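Local atomic coordinates of D-2-hydroxyacid dehydrogensase protein (Ketogulonicigenium vulgare, PDB entry 4LSW), a protein that probably catalyses the NAD(P)-dependent interconversion of D-2-hydroxyacids and 2-oxoacids, binding the dinucleotide with a Rossmann-type domain. Residues A207-T211 and R212-G216; S233-N237 and I238-A242; P264-D267 and P268-D272. All coordinates share one frame; numbering follows the deposited sequence.

Contact 1 (A207-T211 and R212-G216)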
ATOM      1  N   ALA A 207      -8.039  -4.505  -2.600  1.00 28.55           N
ATOM      2  CA  ALA A 207      -8.200  -5.877  -2.124  1.00 30.76           C
ATOM      3  C   ALA A 207      -7.746  -6.887  -3.175  1.00 31.37           C
ATOM      4  O   ALA A 207      -7.308  -6.507  -4.261  1.00 29.52           O
ATOM      5  CB  ALA A 207      -9.649  -6.135  -1.736  1.00 30.46           C
ATOM      6  N   SER A 208      -7.850  -8.171  -2.841  1.00 29.32           N
ATOM      7  CA  SER A 208      -7.575  -9.231  -3.797  1.00 29.28           C
ATOM      8  C   SER A 208      -8.575  -9.128  -4.944  1.00 29.11           C
ATOM      9  O   SER A 208      -9.785  -9.174  -4.727  1.00 33.76           O
ATOM     10  CB  SER A 208      -7.674 -10.599  -3.123  1.00 39.21           C
ATOM     11  OG  SER A 208      -7.060 -10.580  -1.850  1.00 40.35           O
ATOM     12  N   ALA A 209      -8.061  -8.980  -6.160  1.00 27.34           N
ATOM     13  CA  ALA A 209      -8.898  -8.705  -7.325  1.00 28.39           C
ATOM     14  C   ALA A 209      -9.881  -9.829  -7.651  1.00 30.35           C
ATOM     15  O   ALA A 209      -9.634 -10.993  -7.340  1.00 31.29           O
ATOM     16  CB  ALA A 209      -8.020  -8.403  -8.539  1.00 29.19           C
ATOM     17  N   ALA A 210     -11.003  -9.464  -8.267  1.00 22.19           N
ATOM     18  CA  ALA A 210     -11.882 -10.443  -8.895  1.00 28.55           C
ATOM     19  C   ALA A 210     -11.195 -10.918 -10.174  1.00 22.97           C
ATOM     20  O   ALA A 210     -10.287 -10.251 -10.664  1.00 23.90           O
ATOM     21  CB  ALA A 210     -13.245  -9.830  -9.201  1.00 24.62           C
ATOM     22  N   THR A 211     -11.617 -12.062 -10.712  1.00 24.18           N
ATOM     23  CA  THR A 211     -10.899 -12.685 -11.824  1.00 18.94           C
ATOM     24  C   THR A 211     -10.634 -11.747 -13.008  1.00 15.26           C
ATOM     25  O   THR A 211      -9.515 -11.698 -13.524  1.00 14.51           O
ATOM     26  CB  THR A 211     -11.597 -13.979 -12.302  1.00 17.06           C
ATOM     27  OG1 THR A 211     -11.765 -14.859 -11.183  1.00 24.17           O
ATOM     28  CG2 THR A 211     -10.760 -14.677 -13.352  1.00 21.35           C
ATOM     29  N   ARG A 212     -11.642 -10.975 -13.407  1.00 16.42           N
ATOM     30  CA  ARG A 212     -11.502 -10.118 -14.582  1.00 13.08           C
ATOM     31  C   ARG A 212     -10.649  -8.882 -14.307  1.00 12.97           C
ATOM     32  O   ARG A 212     -10.387  -8.089 -15.213  1.00 12.12           O
ATOM     33  CB  ARG A 212     -12.866  -9.706 -15.139  1.00 13.27           C
ATOM     34  CG  ARG A 212     -13.657  -8.767 -14.238  1.00 13.51           C
ATOM     35  CD  ARG A 212     -14.967  -8.365 -14.911  1.00 14.69           C
ATOM     36  NE  ARG A 212     -15.862  -7.655 -14.000  1.00 15.21           N
ATOM     37  CZ  ARG A 212     -16.688  -8.244 -13.140  1.00 16.80           C
ATOM     38  NH1 ARG A 212     -16.737  -9.568 -13.059  1.00 18.78           N
ATOM     39  NH2 ARG A 212     -17.467  -7.510 -12.356  1.00 15.55           N
ATOM     40  N   HIS A 213     -10.222  -8.721 -13.061  1.00 13.12           N
ATOM     41  CA  HIS A 213      -9.409  -7.560 -12.692  1.00 10.78           C
ATOM     42  C   HIS A 213      -7.982  -7.950 -12.294  1.00 15.88           C
ATOM     43  O   HIS A 213      -7.148  -7.099 -11.973  1.00 15.07           O
ATOM     44  CB  HIS A 213     -10.093  -6.769 -11.570  1.00 12.77           C
ATOM     45  CG  HIS A 213     -11.409  -6.177 -11.975  1.00 13.78           C
ATOM     46  ND1 HIS A 213     -12.545  -6.286 -11.207  1.00 14.60           N
ATOM     47  CD2 HIS A 213     -11.758  -5.471 -13.078  1.00 11.80           C
ATOM     48  CE1 HIS A 213     -13.548  -5.675 -11.823  1.00 14.61           C
ATOM     49  NE2 HIS A 213     -13.094  -5.174 -12.956  1.00 12.46           N
ATOM     50  N   ILE A 214      -7.701  -9.243 -12.311  1.00 12.63           N
ATOM     51  CA  ILE A 214      -6.356  -9.725 -12.045  1.00 12.53           C
ATOM     52  C   ILE A 214      -5.412  -9.404 -13.219  1.00 12.62           C
ATOM     53  O   ILE A 214      -5.796  -9.551 -14.389  1.00 13.93           O
ATOM     54  CB  ILE A 214      -6.387 -11.251 -11.798  1.00 17.44           C
ATOM     55  CG1 ILE A 214      -7.216 -11.569 -10.551  1.00 20.49           C
ATOM     56  CG2 ILE A 214      -4.976 -11.817 -11.702  1.00 22.80           C
ATOM     57  CD1 ILE A 214      -7.556 -13.050 -10.396  1.00 25.16           C
ATOM     58  N   VAL A 215      -4.192  -8.963 -12.909  1.00 11.68           N
ATOM     59  CA  VAL A 215      -3.227  -8.595 -13.939  1.00  9.81           C
ATOM     60  C   VAL A 215      -2.340  -9.779 -14.292  1.00 11.80           C
ATOM     61  O   VAL A 215      -1.303 -10.005 -13.665  1.00 12.46           O
ATOM     62  CB  VAL A 215      -2.354  -7.392 -13.524  1.00  8.64           C
ATOM     63  CG1 VAL A 215      -1.423  -6.979 -14.663  1.00  9.58           C
ATOM     64  CG2 VAL A 215      -3.241  -6.230 -13.117  1.00  9.78           C
ATOM     65  N   GLY A 216      -2.761 -10.528 -15.303  1.00  9.71           N
ATOM     66  CA  GLY A 216      -1.989 -11.655 -15.788  1.00  9.79           C
ATOM     67  C   GLY A 216      -1.477 -11.427 -17.201  1.00 10.46           C
ATOM     68  O   GLY A 216      -1.472 -10.297 -17.700  1.00  8.12           O
TER
HETATM   69  O   HOH W   1     -12.373  -6.728  -8.567  1.00 28.05           O
HETATM   70  O   HOH W   2      -7.462 -10.795 -15.860  1.00 20.39           O
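His213 and Ile214 turn back on Ala209, Ala210 and Thr211 in a short 3-10 turn, part of the loop between strand 200-203 and helix 217-223 of the Rossmann-type domain. Two successive backbone bonds tighten it: His213 N gives to Ala210 O at 2.8 Å, and Ile214 N gives to Thr211 O over a longer 3.3 Å. The imidazole lies beside its own backbone N, with CG anti to the carbonyl carbon (chi1 -64°), a torsion that carries it past Ala210: ND1 comes within 4.1 Å of Ala210 CB, which meets the ring obliquely. Arg212 supplies a cover. Its CG sits between backbone N and carbonyl carbon (chi1 68°), which brings that methylene 3.8 Å above the centre of one face of the His213 ring. One water meets His213 ND1 at 2.7 Å and accepts from Ala210 N, while NE2 reaches Glu189 O through a weak hydrogen bond. Polar partners at both nitrogens and the methylene over one face are likely to limit the rotation of this buried ring, which also packs on Leu151 of strand 147-151. A second water donates to both Thr211 O and Ile214 O. Ile214 works from the other end of the turn. Its CD1 runs alongside the backbone of Thr211, and the methyl of Ala209 rests against both His213 and Ile214, with Ala209 CB 4.0 Å from His213 CB and 3.8 Å from Ile214 CG1.

Contact 2 (S233-N237 and I238-A242)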
ATOM      1  N   SER A 233      -0.056  -0.866  -5.485  1.00  9.02           N
ATOM      2  CA  SER A 233      -0.946  -1.648  -4.620  1.00 11.64           C
ATOM      3  C   SER A 233      -0.401  -3.066  -4.499  1.00 13.09           C
ATOM      4  O   SER A 233       0.654  -3.339  -5.023  1.00 16.14           O
ATOM      5  CB  SER A 233      -2.360  -1.678  -5.200  1.00 12.64           C
ATOM      6  OG  SER A 233      -2.374  -2.345  -6.452  1.00 16.51           O
ATOM      7  N   ARG A 234      -1.121  -3.973  -3.851  1.00 15.79           N
ATOM      8  CA  ARG A 234      -0.510  -5.247  -3.443  1.00 15.08           C
ATOM      9  C   ARG A 234       0.131  -6.076  -4.564  1.00 17.36           C
ATOM     10  O   ARG A 234      -0.314  -6.051  -5.716  1.00 18.11           O
ATOM     11  CB  ARG A 234      -1.512  -6.093  -2.663  1.00 21.31           C
ATOM     12  CG  ARG A 234      -2.761  -6.435  -3.441  1.00 22.66           C
ATOM     13  CD  ARG A 234      -3.754  -7.185  -2.570  1.00 27.03           C
ATOM     14  NE  ARG A 234      -4.204  -6.385  -1.433  1.00 32.08           N
ATOM     15  CZ  ARG A 234      -5.167  -6.754  -0.591  1.00 38.23           C
ATOM     16  NH1 ARG A 234      -5.788  -7.912  -0.761  1.00 39.15           N
ATOM     17  NH2 ARG A 234      -5.519  -5.963   0.416  1.00 37.22           N
ATOM     18  N   ALA A 235       1.178  -6.815  -4.212  1.00 16.51           N
ATOM     19  CA  ALA A 235       1.917  -7.609  -5.185  1.00 16.20           C
ATOM     20  C   ALA A 235       1.090  -8.767  -5.735  1.00 16.95           C
ATOM     21  O   ALA A 235       1.257  -9.144  -6.894  1.00 13.68           O
ATOM     22  CB  ALA A 235       3.215  -8.128  -4.574  1.00 16.44           C
ATOM     23  N   SER A 236       0.200  -9.315  -4.909  1.00 16.10           N
ATOM     24  CA  SER A 236      -0.551 -10.528  -5.263  1.00 17.59           C
ATOM     25  C   SER A 236      -1.463 -10.370  -6.481  1.00 19.53           C
ATOM     26  O   SER A 236      -1.889 -11.358  -7.086  1.00 23.09           O
ATOM     27  CB  SER A 236      -1.370 -11.033  -4.069  1.00 17.69           C
ATOM     28  OG  SER A 236      -2.307 -10.065  -3.628  1.00 22.04           O
ATOM     29  N   ASN A 237      -1.760  -9.131  -6.846  1.00 17.95           N
ATOM     30  CA  ASN A 237      -2.662  -8.893  -7.964  1.00 20.94           C
ATOM     31  C   ASN A 237      -1.980  -8.834  -9.320  1.00 16.90           C
ATOM     32  O   ASN A 237      -2.642  -8.650 -10.346  1.00 19.52           O
ATOM     33  CB  ASN A 237      -3.493  -7.644  -7.723  1.00 22.38           C
ATOM     34  CG  ASN A 237      -4.668  -7.909  -6.813  1.00 24.25           C
ATOM     35  OD1 ASN A 237      -5.207  -9.020  -6.786  1.00 28.14           O
ATOM     36  ND2 ASN A 237      -5.072  -6.900  -6.062  1.00 21.14           N
ATOM     37  N   ILE A 238      -0.662  -9.011  -9.327  1.00 15.53           N
ATOM     38  CA  ILE A 238       0.084  -9.127 -10.578  1.00 11.42           C
ATOM     39  C   ILE A 238       0.836 -10.457 -10.652  1.00 13.70           C
ATOM     40  O   ILE A 238       1.492 -10.873  -9.692  1.00 14.10           O
ATOM     41  CB  ILE A 238       1.050  -7.952 -10.768  1.00 13.93           C
ATOM     42  CG1 ILE A 238       0.263  -6.637 -10.769  1.00 18.53           C
ATOM     43  CG2 ILE A 238       1.837  -8.095 -12.065  1.00 14.67           C
ATOM     44  CD1 ILE A 238       1.122  -5.413 -10.958  1.00 19.17           C
ATOM     45  N   ASP A 239       0.715 -11.124 -11.797  1.00 11.41           N
ATOM     46  CA  ASP A 239       1.487 -12.330 -12.073  1.00 11.96           C
ATOM     47  C   ASP A 239       2.912 -11.892 -12.427  1.00  9.84           C
ATOM     48  O   ASP A 239       3.178 -11.459 -13.553  1.00 10.44           O
ATOM     49  CB  ASP A 239       0.844 -13.098 -13.235  1.00 11.46           C
ATOM     50  CG  ASP A 239       1.538 -14.424 -13.540  1.00 12.29           C
ATOM     51  OD1 ASP A 239       2.728 -14.588 -13.223  1.00 13.68           O
ATOM     52  OD2 ASP A 239       0.867 -15.300 -14.126  1.00 15.40           O
ATOM     53  N   GLU A 240       3.829 -11.993 -11.470  1.00 12.82           N
ATOM     54  CA  GLU A 240       5.205 -11.536 -11.686  1.00 11.60           C
ATOM     55  C   GLU A 240       5.977 -12.336 -12.734  1.00  9.47           C
ATOM     56  O   GLU A 240       6.808 -11.781 -13.447  1.00 10.36           O
ATOM     57  CB  GLU A 240       5.999 -11.476 -10.371  1.00 12.72           C
ATOM     58  CG  GLU A 240       5.500 -10.405  -9.402  1.00 14.06           C
ATOM     59  CD  GLU A 240       6.472 -10.118  -8.271  1.00 17.35           C
ATOM     60  OE1 GLU A 240       7.551 -10.750  -8.203  1.00 17.86           O
ATOM     61  OE2 GLU A 240       6.151  -9.242  -7.445  1.00 16.48           O
ATOM     62  N   GLU A 241       5.712 -13.638 -12.824  1.00 11.78           N
ATOM     63  CA  GLU A 241       6.335 -14.445 -13.869  1.00 11.80           C
ATOM     64  C   GLU A 241       5.893 -13.999 -15.258  1.00  9.38           C
ATOM     65  O   GLU A 241       6.710 -13.881 -16.174  1.00 10.49           O
ATOM     66  CB  GLU A 241       6.006 -15.925 -13.669  1.00 13.48           C
ATOM     67  CG  GLU A 241       6.723 -16.569 -12.485  1.00 18.53           C
ATOM     68  CD  GLU A 241       8.237 -16.651 -12.654  1.00 17.90           C
ATOM     69  OE1 GLU A 241       8.741 -16.537 -13.790  1.00 19.49           O
ATOM     70  OE2 GLU A 241       8.923 -16.832 -11.633  1.00 23.73           O
ATOM     71  N   ALA A 242       4.598 -13.721 -15.399  1.00 11.85           N
ATOM     72  CA  ALA A 242       4.074 -13.210 -16.661  1.00  8.18           C
ATOM     73  C   ALA A 242       4.630 -11.815 -16.943  1.00  8.12           C
ATOM     74  O   ALA A 242       4.906 -11.483 -18.096  1.00  8.55           O
ATOM     75  CB  ALA A 242       2.571 -13.173 -16.642  1.00 10.09           C
TER
HETATM   76  O   HOH W   3       3.624  -7.954  -8.085  1.00 15.65           O
HETATM   77  O   HOH W   4      -0.201 -13.517  -8.852  1.00 33.38           O
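Ala235 to Ile238 form a type I beta turn, closed by a nearly straight bond from Ile238 N to Ala235 O (3.1 Å, 167° at the hydrogen), after which Ile238 and Asp239 run extended into a helix. Ala235 O also accepts from a water at 2.9 Å, and that water donates its other proton to Glu240 OE2. Turn and first helical residue are thereby bridged, with Ala235 CB lying 4.3 Å from Glu240 OE2. The same carboxylate oxygen is held from outside by Glu261 N, so two donors, the water and Glu261 N, meet OE2. The Asn237 amide leaves the turn, giving ND2 to Ala207 O and taking Ala209 N on OD1. These two bonds satisfy the buried amide and fix which way round it sits. Asp239 is the N-cap of the helix; its OD1 accepts from Ala242 N at 3.0 Å, met from above the carboxylate plane, and the negative charge is likely to be stabilised by the helix start. The whole stretch links strand 228-231 to helix 240-249: the Ile238 side chain, with CG1 anti to its carbonyl carbon (chi1 -59°), packs on Leu229 and Asn231 of the strand and on Val215, whose backbone bonds to Asn237 and Asp239 tie the turn to the loop just ahead of helix 217-223.

Contact 3 (P264-D267 and P268-D272)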
ATOM      1  N   PRO A 264      11.497  -7.059   1.155  1.00 15.13           N
ATOM      2  CA  PRO A 264      12.421  -6.312   0.292  1.00 14.02           C
ATOM      3  C   PRO A 264      13.307  -7.207  -0.575  1.00 13.75           C
ATOM      4  O   PRO A 264      14.101  -6.696  -1.368  1.00 17.13           O
ATOM      5  CB  PRO A 264      13.291  -5.562   1.307  1.00 15.77           C
ATOM      6  CG  PRO A 264      13.358  -6.517   2.456  1.00 17.82           C
ATOM      7  CD  PRO A 264      11.978  -7.109   2.549  1.00 18.83           C
ATOM      8  N   ASN A 265      13.182  -8.519  -0.410  1.00 18.85           N
ATOM      9  CA  ASN A 265      13.939  -9.457  -1.220  1.00 18.20           C
ATOM     10  C   ASN A 265      13.187  -9.737  -2.507  1.00 21.62           C
ATOM     11  O   ASN A 265      12.696 -10.850  -2.722  1.00 19.09           O
ATOM     12  CB  ASN A 265      14.185 -10.758  -0.454  1.00 19.85           C
ATOM     13  CG  ASN A 265      14.982 -10.545   0.820  1.00 21.03           C
ATOM     14  OD1 ASN A 265      14.471 -10.744   1.921  1.00 26.29           O
ATOM     15  ND2 ASN A 265      16.234 -10.135   0.676  1.00 19.91           N
ATOM     16  N   PHE A 266      13.089  -8.710  -3.347  1.00 16.19           N
ATOM     17  CA  PHE A 266      12.341  -8.806  -4.591  1.00 16.03           C
ATOM     18  C   PHE A 266      13.096  -9.647  -5.623  1.00 18.07           C
ATOM     19  O   PHE A 266      14.311  -9.822  -5.522  1.00 20.32           O
ATOM     20  CB  PHE A 266      11.983  -7.407  -5.121  1.00 14.69           C
ATOM     21  CG  PHE A 266      13.161  -6.605  -5.590  1.00 14.56           C
ATOM     22  CD1 PHE A 266      13.593  -6.689  -6.904  1.00 13.81           C
ATOM     23  CD2 PHE A 266      13.822  -5.739  -4.724  1.00 16.02           C
ATOM     24  CE1 PHE A 266      14.671  -5.957  -7.347  1.00 16.34           C
ATOM     25  CE2 PHE A 266      14.899  -5.000  -5.162  1.00 14.14           C
ATOM     26  CZ  PHE A 266      15.323  -5.101  -6.472  1.00 17.86           C
ATOM     27  N   ASP A 267      12.358 -10.183  -6.590  1.00 16.78           N
ATOM     28  CA  ASP A 267      12.930 -11.019  -7.642  1.00 17.34           C
ATOM     29  C   ASP A 267      14.105 -10.330  -8.339  1.00 18.38           C
ATOM     30  O   ASP A 267      13.946  -9.262  -8.925  1.00 18.14           O
ATOM     31  CB  ASP A 267      11.838 -11.356  -8.658  1.00 14.51           C
ATOM     32  CG  ASP A 267      12.120 -12.628  -9.422  1.00 19.64           C
ATOM     33  OD1 ASP A 267      13.186 -12.713 -10.058  1.00 21.78           O
ATOM     34  OD2 ASP A 267      11.262 -13.529  -9.378  1.00 21.76           O
ATOM     35  N   PRO A 268      15.304 -10.939  -8.270  1.00 19.15           N
ATOM     36  CA  PRO A 268      16.516 -10.336  -8.845  1.00 22.56           C
ATOM     37  C   PRO A 268      16.369  -9.983 -10.324  1.00 20.19           C
ATOM     38  O   PRO A 268      17.030  -9.066 -10.808  1.00 22.09           O
ATOM     39  CB  PRO A 268      17.563 -11.442  -8.690  1.00 23.28           C
ATOM     40  CG  PRO A 268      17.076 -12.272  -7.549  1.00 26.06           C
ATOM     41  CD  PRO A 268      15.580 -12.228  -7.609  1.00 22.36           C
ATOM     42  N   ARG A 269      15.505 -10.702 -11.031  1.00 20.12           N
ATOM     43  CA  ARG A 269      15.340 -10.485 -12.462  1.00 20.80           C
ATOM     44  C   ARG A 269      14.798  -9.094 -12.807  1.00 19.75           C
ATOM     45  O   ARG A 269      15.023  -8.592 -13.911  1.00 19.54           O
ATOM     46  CB  ARG A 269      14.454 -11.571 -13.062  1.00 19.93           C
ATOM     47  CG  ARG A 269      15.164 -12.904 -13.222  1.00 19.59           C
ATOM     48  CD  ARG A 269      14.179 -13.967 -13.647  1.00 18.05           C
ATOM     49  NE  ARG A 269      13.124 -14.132 -12.652  1.00 19.81           N
ATOM     50  CZ  ARG A 269      12.039 -14.876 -12.830  1.00 13.98           C
ATOM     51  NH1 ARG A 269      11.866 -15.533 -13.977  1.00 21.40           N
ATOM     52  NH2 ARG A 269      11.126 -14.978 -11.874  1.00 15.50           N
ATOM     53  N   PHE A 270      14.101  -8.469 -11.861  1.00 18.37           N
ATOM     54  CA  PHE A 270      13.622  -7.108 -12.066  1.00 17.01           C
ATOM     55  C   PHE A 270      14.788  -6.141 -12.229  1.00 18.57           C
ATOM     56  O   PHE A 270      14.655  -5.089 -12.853  1.00 21.55           O
ATOM     57  CB  PHE A 270      12.726  -6.665 -10.901  1.00 16.77           C
ATOM     58  CG  PHE A 270      11.329  -7.202 -10.971  1.00 13.86           C
ATOM     59  CD1 PHE A 270      10.522  -6.926 -12.068  1.00 15.01           C
ATOM     60  CD2 PHE A 270      10.811  -7.957  -9.928  1.00 13.20           C
ATOM     61  CE1 PHE A 270       9.227  -7.417 -12.134  1.00 14.25           C
ATOM     62  CE2 PHE A 270       9.518  -8.449  -9.984  1.00 13.46           C
ATOM     63  CZ  PHE A 270       8.722  -8.174 -11.092  1.00 13.21           C
ATOM     64  N   ARG A 271      15.936  -6.516 -11.668  1.00 19.17           N
ATOM     65  CA  ARG A 271      17.127  -5.681 -11.700  1.00 24.72           C
ATOM     66  C   ARG A 271      17.812  -5.753 -13.069  1.00 21.81           C
ATOM     67  O   ARG A 271      18.481  -4.806 -13.489  1.00 21.41           O
ATOM     68  CB  ARG A 271      18.088  -6.124 -10.587  1.00 26.20           C
ATOM     69  CG  ARG A 271      19.159  -5.128 -10.197  1.00 31.23           C
ATOM     70  CD  ARG A 271      20.005  -5.659  -9.034  1.00 28.86           C
ATOM     71  NE  ARG A 271      19.459  -5.318  -7.721  1.00 28.09           N
ATOM     72  CZ  ARG A 271      18.887  -6.185  -6.889  1.00 25.68           C
ATOM     73  NH1 ARG A 271      18.786  -7.466  -7.216  1.00 28.83           N
ATOM     74  NH2 ARG A 271      18.424  -5.772  -5.717  1.00 25.93           N
ATOM     75  N   ASP A 272      17.623  -6.876 -13.763  1.00 21.90           N
ATOM     76  CA  ASP A 272      18.269  -7.125 -15.054  1.00 24.63           C
ATOM     77  C   ASP A 272      17.563  -6.468 -16.243  1.00 24.06           C
ATOM     78  O   ASP A 272      18.150  -6.305 -17.313  1.00 28.34           O
ATOM     79  CB  ASP A 272      18.368  -8.636 -15.312  1.00 21.77           C
ATOM     80  CG  ASP A 272      19.118  -9.372 -14.215  1.00 29.97           C
ATOM     81  OD1 ASP A 272      20.041  -8.777 -13.624  1.00 33.62           O
ATOM     82  OD2 ASP A 272      18.775 -10.542 -13.947  1.00 33.38           O
TER
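Asp267 OD1 is gripped twice by Arg269, by NE at 3.0 Å on its syn side and by the backbone N at 3.2 Å through its anti lone pair. OD2 takes NH2 of the same arginine at 2.9 Å, completing a side-on, two-nitrogen salt bridge. Both oxygens lie in the guanidinium plane, although the carboxylate itself is turned 34° against it. Arg269 reaches back by bending at chi3 (-60°), and NH2 is shared with Glu241 of helix 240-249, which probably steadies the ion pair further. With an alanine in place of Asp267, Arg269 N and NE would probably be left without their acceptor and NH2 with Glu241 alone, so that the guanidinium could turn. Phe266 lies against Arg271, its CZ over one face of the guanidinium and 3.3 Å from NH2, while Phe266 CD1 meets Phe270 CB at 4.1 Å. Phe270 N bonds to Asp267 O at 3.0 Å. The bond from Arg269 N to Asp267 OD1 makes an Asx turn, on which the backbone turn closed by Phe270 N and Asp267 O is superposed; together they lead into the short, weakly bonded helix 269-272, the first as its capping bond.

The three contacts follow one another along the chain within the Rossmann-type NAD-binding domain, each in a connection after a strand of its seven-stranded parallel sheet: contact 1 after 200-203, contact 2 after 228-231, contact 3 after 254-257. These strands are neighbours in the sheet, so the contacts form a row. Contacts 1 and 2 have centres 10 Å apart and touch; contacts 2 and 3 have centres 13 Å apart and are joined by the salt bridge of Glu241 with Arg269. Contacts 1 and 3, with centres 23 Å apart, do not meet. Contact 2 thus stands between the others and touches both, so that the connections following three adjacent strands pack against one another.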